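Long-range contacts in pheromone response PrgU-like domain-containing protein (Enterococcus faecalis, PDB 2GMQ), which is of unknown function but, as a plasmid-encoded PrgU-like protein, is probably linked to the enterococcal pheromone response: residues Glu15-Glu20 with Asn65-Gly70; Lys21-Gln26 with Val37-Thr42. All coordinates share one frame; numbering follows the deposited sequence.

Contact 1. Residues Glu15-Glu20 with Asn65-Gly70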
# COMPACT_ATOMS: atom_id res chain seq x y z
N GLU A 15 24.34 -6.81 -13.75
CA GLU A 15 23.02 -6.20 -13.80
C GLU A 15 22.17 -6.88 -12.72
O GLU A 15 22.31 -8.13 -12.50
CB GLU A 15 22.38 -6.42 -15.17
CG GLU A 15 21.05 -5.68 -15.26
CD GLU A 15 20.44 -5.65 -16.66
OE1 GLU A 15 21.21 -5.48 -17.66
OE2 GLU A 15 19.17 -5.73 -16.76
N ILE A 16 21.47 -6.08 -11.96
CA ILE A 16 20.56 -6.68 -11.00
C ILE A 16 19.20 -6.00 -11.17
O ILE A 16 19.15 -4.75 -11.36
CB ILE A 16 21.08 -6.53 -9.54
CG1 ILE A 16 20.02 -7.18 -8.61
CG2 ILE A 16 21.09 -5.04 -9.12
CD1 ILE A 16 20.48 -7.45 -7.14
N ALA A 17 18.11 -6.81 -11.18
CA ALA A 17 16.78 -6.25 -11.30
C ALA A 17 16.29 -6.00 -9.85
O ALA A 17 16.48 -6.86 -8.97
CB ALA A 17 15.85 -7.22 -11.99
N ILE A 18 15.69 -4.83 -9.63
CA ILE A 18 14.98 -4.61 -8.36
C ILE A 18 13.63 -4.00 -8.65
O ILE A 18 13.51 -3.06 -9.50
CB ILE A 18 15.84 -3.67 -7.48
CG1 ILE A 18 17.28 -4.14 -7.33
CG2 ILE A 18 15.14 -3.40 -6.14
CD1 ILE A 18 18.15 -3.31 -6.40
N GLN A 19 12.57 -4.57 -8.06
CA GLN A 19 11.22 -4.00 -8.19
C GLN A 19 11.17 -2.61 -7.60
O GLN A 19 11.73 -2.30 -6.57
CB GLN A 19 10.12 -4.90 -7.62
CG GLN A 19 10.37 -5.35 -6.20
CD GLN A 19 9.30 -6.30 -5.68
OE1 GLN A 19 8.30 -6.62 -6.36
NE2 GLN A 19 9.40 -6.61 -4.38
N GLU A 20 10.62 -1.71 -8.40
CA GLU A 20 10.54 -0.32 -8.01
C GLU A 20 9.96 -0.12 -6.59
O GLU A 20 10.35 0.84 -5.88
CB GLU A 20 9.66 0.41 -9.02
CG GLU A 20 9.70 1.89 -8.87
CD GLU A 20 8.57 2.42 -7.96
OE1 GLU A 20 7.71 1.68 -7.42
OE2 GLU A 20 8.54 3.63 -7.81
N ASN A 65 18.04 -2.93 -13.17
CA ASN A 65 16.85 -3.11 -14.03
C ASN A 65 15.60 -2.88 -13.15
O ASN A 65 15.21 -3.79 -12.36
CB ASN A 65 16.89 -4.48 -14.65
CG ASN A 65 15.84 -4.70 -15.70
OD1 ASN A 65 15.20 -3.76 -16.19
ND2 ASN A 65 15.68 -5.98 -16.11
N ILE A 66 14.99 -1.70 -13.25
CA ILE A 66 13.86 -1.36 -12.40
C ILE A 66 12.59 -1.99 -12.93
O ILE A 66 12.27 -1.84 -14.12
CB ILE A 66 13.72 0.23 -12.15
CG1 ILE A 66 15.02 0.64 -11.40
CG2 ILE A 66 12.47 0.49 -11.37
CD1 ILE A 66 15.20 2.10 -11.20
N ILE A 67 11.92 -2.74 -12.07
CA ILE A 67 10.73 -3.50 -12.48
C ILE A 67 9.45 -2.95 -11.85
O ILE A 67 9.39 -2.78 -10.60
CB ILE A 67 10.85 -5.04 -11.90
CG1 ILE A 67 12.20 -5.72 -12.24
CG2 ILE A 67 9.63 -5.85 -12.41
CD1 ILE A 67 12.42 -5.57 -13.85
N LYS A 68 8.37 -2.80 -12.64
CA LYS A 68 7.10 -2.31 -12.08
C LYS A 68 6.01 -2.39 -13.11
O LYS A 68 6.25 -2.05 -14.29
CB LYS A 68 7.23 -0.88 -11.64
CG LYS A 68 5.91 -0.25 -11.23
CD LYS A 68 6.19 1.04 -10.58
CE LYS A 68 4.81 1.64 -10.14
NZ LYS A 68 5.07 2.85 -9.37
N ASN A 69 4.83 -2.81 -12.68
CA ASN A 69 3.63 -2.75 -13.55
C ASN A 69 3.90 -3.51 -14.82
O ASN A 69 3.47 -3.12 -15.88
CB ASN A 69 3.24 -1.30 -13.84
CG ASN A 69 2.59 -0.61 -12.63
OD1 ASN A 69 2.19 -1.27 -11.65
ND2 ASN A 69 2.48 0.71 -12.67
N GLY A 70 4.62 -4.62 -14.68
CA GLY A 70 4.95 -5.51 -15.79
C GLY A 70 5.90 -4.94 -16.80
O GLY A 70 6.07 -5.52 -17.86
O HOH W 1 17.89 -7.61 -15.49
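The carboxylate of E15 reaches across to N65 at one end of a parallel strand pairing, its OE2 lying 3.3 Å from N65 CB. N65, E20 and I67 together account for about half of the buried surface. The flat groups of E15 and N65 are turned almost perpendicular, 89° apart, and they are joined through a water that donates to E15 OE2 and accepts from N65 ND2. E15 can span the gap because its chain runs extended beyond a CG placed opposite the backbone N (chi1 -175°).

Between the ends, the backbone of N65 works in both directions: its N donates to I16 O at 2.8 Å, and its O accepts from I18 N. I18 O then takes the N-H of I67, and I67 O receives E20 N at 2.7 Å. On the face carrying A17, N65 and Q19, I67 lays CG1 against A17 CB at 4.0 Å. This face meets the second subunit, where Y49 of that subunit packs on A17 and N65. I18 and I66 lie on the other face and pack on L23 of the antiparallel sheet.

At the far end E20, just past strand 15-19, lies over I66. Its CB sits 3.7 Å from I66 CG2, and a bend at chi2 (-93°) brings the carboxylate alongside the extended K68, both chains heading the same way. The salt bridge from E20 OE1 to K68 NZ is long at 3.5 Å and weak as a hydrogen bond, but K68 CD also lies against the carboxylate. F108 and F112 of helix 105-112 pack on E20 and K68 respectively. The chemistry thus divides: four main-chain bonds fix the strand register, while a water bridge at one end and a loose salt bridge at the other add polar links between side chains.

Contact 2. Residues Lys21-Gln26 with Val37-Thr42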
# COMPACT_ATOMS: atom_id res chain seq x y z
N LYS A 21 8.98 -0.94 -6.13
CA LYS A 21 8.35 -0.74 -4.85
C LYS A 21 9.30 -0.92 -3.68
O LYS A 21 8.94 -0.61 -2.54
CB LYS A 21 7.12 -1.66 -4.68
CG LYS A 21 7.36 -3.15 -4.78
CD LYS A 21 6.20 -4.02 -4.37
CE LYS A 21 5.45 -4.61 -5.54
NZ LYS A 21 4.26 -5.52 -5.13
N ASP A 22 10.46 -1.53 -3.97
CA ASP A 22 11.51 -1.72 -2.94
C ASP A 22 12.55 -0.60 -2.88
O ASP A 22 13.53 -0.74 -2.11
CB ASP A 22 12.21 -3.07 -3.14
CG ASP A 22 11.39 -4.23 -2.62
OD1 ASP A 22 10.48 -4.02 -1.78
OD2 ASP A 22 11.66 -5.37 -3.06
N LEU A 23 12.33 0.50 -3.65
CA LEU A 23 13.26 1.58 -3.76
C LEU A 23 12.66 2.90 -3.29
O LEU A 23 11.46 3.17 -3.53
CB LEU A 23 13.71 1.76 -5.22
CG LEU A 23 14.35 0.49 -5.85
CD1 LEU A 23 14.64 0.85 -7.41
CD2 LEU A 23 15.60 0.14 -5.11
N THR A 24 13.48 3.68 -2.58
CA THR A 24 13.18 5.07 -2.32
C THR A 24 13.96 5.84 -3.37
O THR A 24 15.18 5.87 -3.31
CB THR A 24 13.55 5.43 -0.88
OG1 THR A 24 12.77 4.58 0.00
CG2 THR A 24 13.25 6.88 -0.59
N LEU A 25 13.23 6.56 -4.22
CA LEU A 25 13.90 7.30 -5.34
C LEU A 25 14.05 8.77 -5.01
O LEU A 25 13.09 9.40 -4.47
CB LEU A 25 13.11 7.12 -6.65
CG LEU A 25 13.19 5.74 -7.29
CD1 LEU A 25 12.10 4.85 -6.61
CD2 LEU A 25 13.01 5.81 -8.79
N GLN A 26 15.25 9.33 -5.27
CA GLN A 26 15.51 10.71 -4.94
C GLN A 26 15.59 11.44 -6.31
O GLN A 26 16.53 11.21 -7.04
CB GLN A 26 16.87 10.90 -4.24
CG GLN A 26 17.06 12.40 -3.89
CD GLN A 26 18.49 12.91 -3.60
OE1 GLN A 26 19.51 12.26 -3.86
NE2 GLN A 26 18.55 14.10 -3.06
N VAL A 37 18.89 5.93 -5.69
CA VAL A 37 17.80 5.08 -5.20
C VAL A 37 18.40 4.38 -3.96
O VAL A 37 19.65 4.06 -3.91
CB VAL A 37 17.34 4.00 -6.20
CG1 VAL A 37 17.01 4.63 -7.59
CG2 VAL A 37 18.40 2.97 -6.44
N ARG A 38 17.58 4.18 -2.95
CA ARG A 38 18.01 3.52 -1.77
C ARG A 38 17.08 2.38 -1.52
O ARG A 38 15.88 2.55 -1.57
CB ARG A 38 17.92 4.60 -0.68
CG ARG A 38 18.01 4.17 0.71
CD ARG A 38 17.55 5.38 1.59
NE ARG A 38 17.32 4.88 2.93
CZ ARG A 38 17.95 5.31 4.03
NH1 ARG A 38 18.85 6.31 3.95
NH2 ARG A 38 17.67 4.74 5.21
N LEU A 39 17.59 1.19 -1.16
CA LEU A 39 16.69 0.09 -0.85
C LEU A 39 15.91 0.36 0.42
O LEU A 39 16.44 0.89 1.44
CB LEU A 39 17.47 -1.25 -0.63
CG LEU A 39 17.62 -2.12 -1.88
CD1 LEU A 39 16.37 -2.72 -2.33
CD2 LEU A 39 18.26 -1.29 -3.05
N LYS A 40 14.65 -0.05 0.38
CA LYS A 40 13.81 0.01 1.57
C LYS A 40 14.31 -0.93 2.67
O LYS A 40 15.03 -1.92 2.39
CB LYS A 40 12.36 -0.27 1.21
CG LYS A 40 11.63 0.99 0.73
CD LYS A 40 10.22 0.66 0.38
CE LYS A 40 9.42 1.90 0.01
NZ LYS A 40 8.46 1.58 -1.07
N ASN A 41 13.94 -0.65 3.91
CA ASN A 41 14.48 -1.42 5.02
C ASN A 41 14.15 -2.91 4.97
O ASN A 41 15.02 -3.76 5.23
CB ASN A 41 14.05 -0.86 6.40
CG ASN A 41 14.62 0.53 6.69
OD1 ASN A 41 15.22 1.22 5.86
ND2 ASN A 41 14.42 0.95 7.93
N THR A 42 12.90 -3.25 4.66
CA THR A 42 12.49 -4.69 4.69
C THR A 42 13.25 -5.50 3.62
O THR A 42 13.85 -6.53 3.91
CB THR A 42 10.98 -4.82 4.45
OG1 THR A 42 10.33 -4.07 5.51
CG2 THR A 42 10.57 -6.30 4.70
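L23 leans across the hairpin so that its CD2 meets CD2 of L39 at 3.7 Å and approaches L39 CD1 as well, the two chains crossing at a slant. The same methyl touches V37 CG2 at 4.2 Å, which makes it a bump seated between the two apolar residues of the partner strand. One step along, in the conformer given, L25 lies beside V37, with L25 CG against V37 CG1. These four residues share one face, where I18 and I66 pack on L23 and F97 of the next strand packs on V37.

L39 CD1 also lies 3.5 Å from D22 O. That carbonyl accepts from K40 N at 2.8 Å, while T24 and R38 form the antiparallel hydrogen-bonded pair.

T24 and R38 occupy the other face. There K40, in the one of its two conformers described, passes T24 at about a right angle, its CG 3.8 Å from T24 OG1, and its NZ can then donate to K21 O from above the carbonyl plane. The D22 carboxylate pairs with R43 in a salt bridge and also accepts from Q19 of its own chain and Q19 of the second subunit. K40 is the N-cap residue of helix 41-50, and the whole is an antiparallel beta hairpin, entered from a 3-10 turn and left through a helix start.

In the fold
The centres of contacts 1 and 2 lie 12 Å apart, and the chain nests one within the other: strand 15-19 leads into the hairpin of contact 2, and helix 41-50 follows before strand 63-68 returns to close contact 1. Each belongs to a different sheet, contact 1 to the mixed sheet 15-19, 63-68, 71-76 and contact 2 to the antiparallel sheet 23-27, 34-39, 94-98, 83-85. The isoleucines of contact 1 and the leucines of contact 2 join the sheets in a shared hydrophobic interior. Both contacts also touch the second subunit, contact 1 through A17, Q19 and N65 among others, contact 2 through K21, D22 and T42.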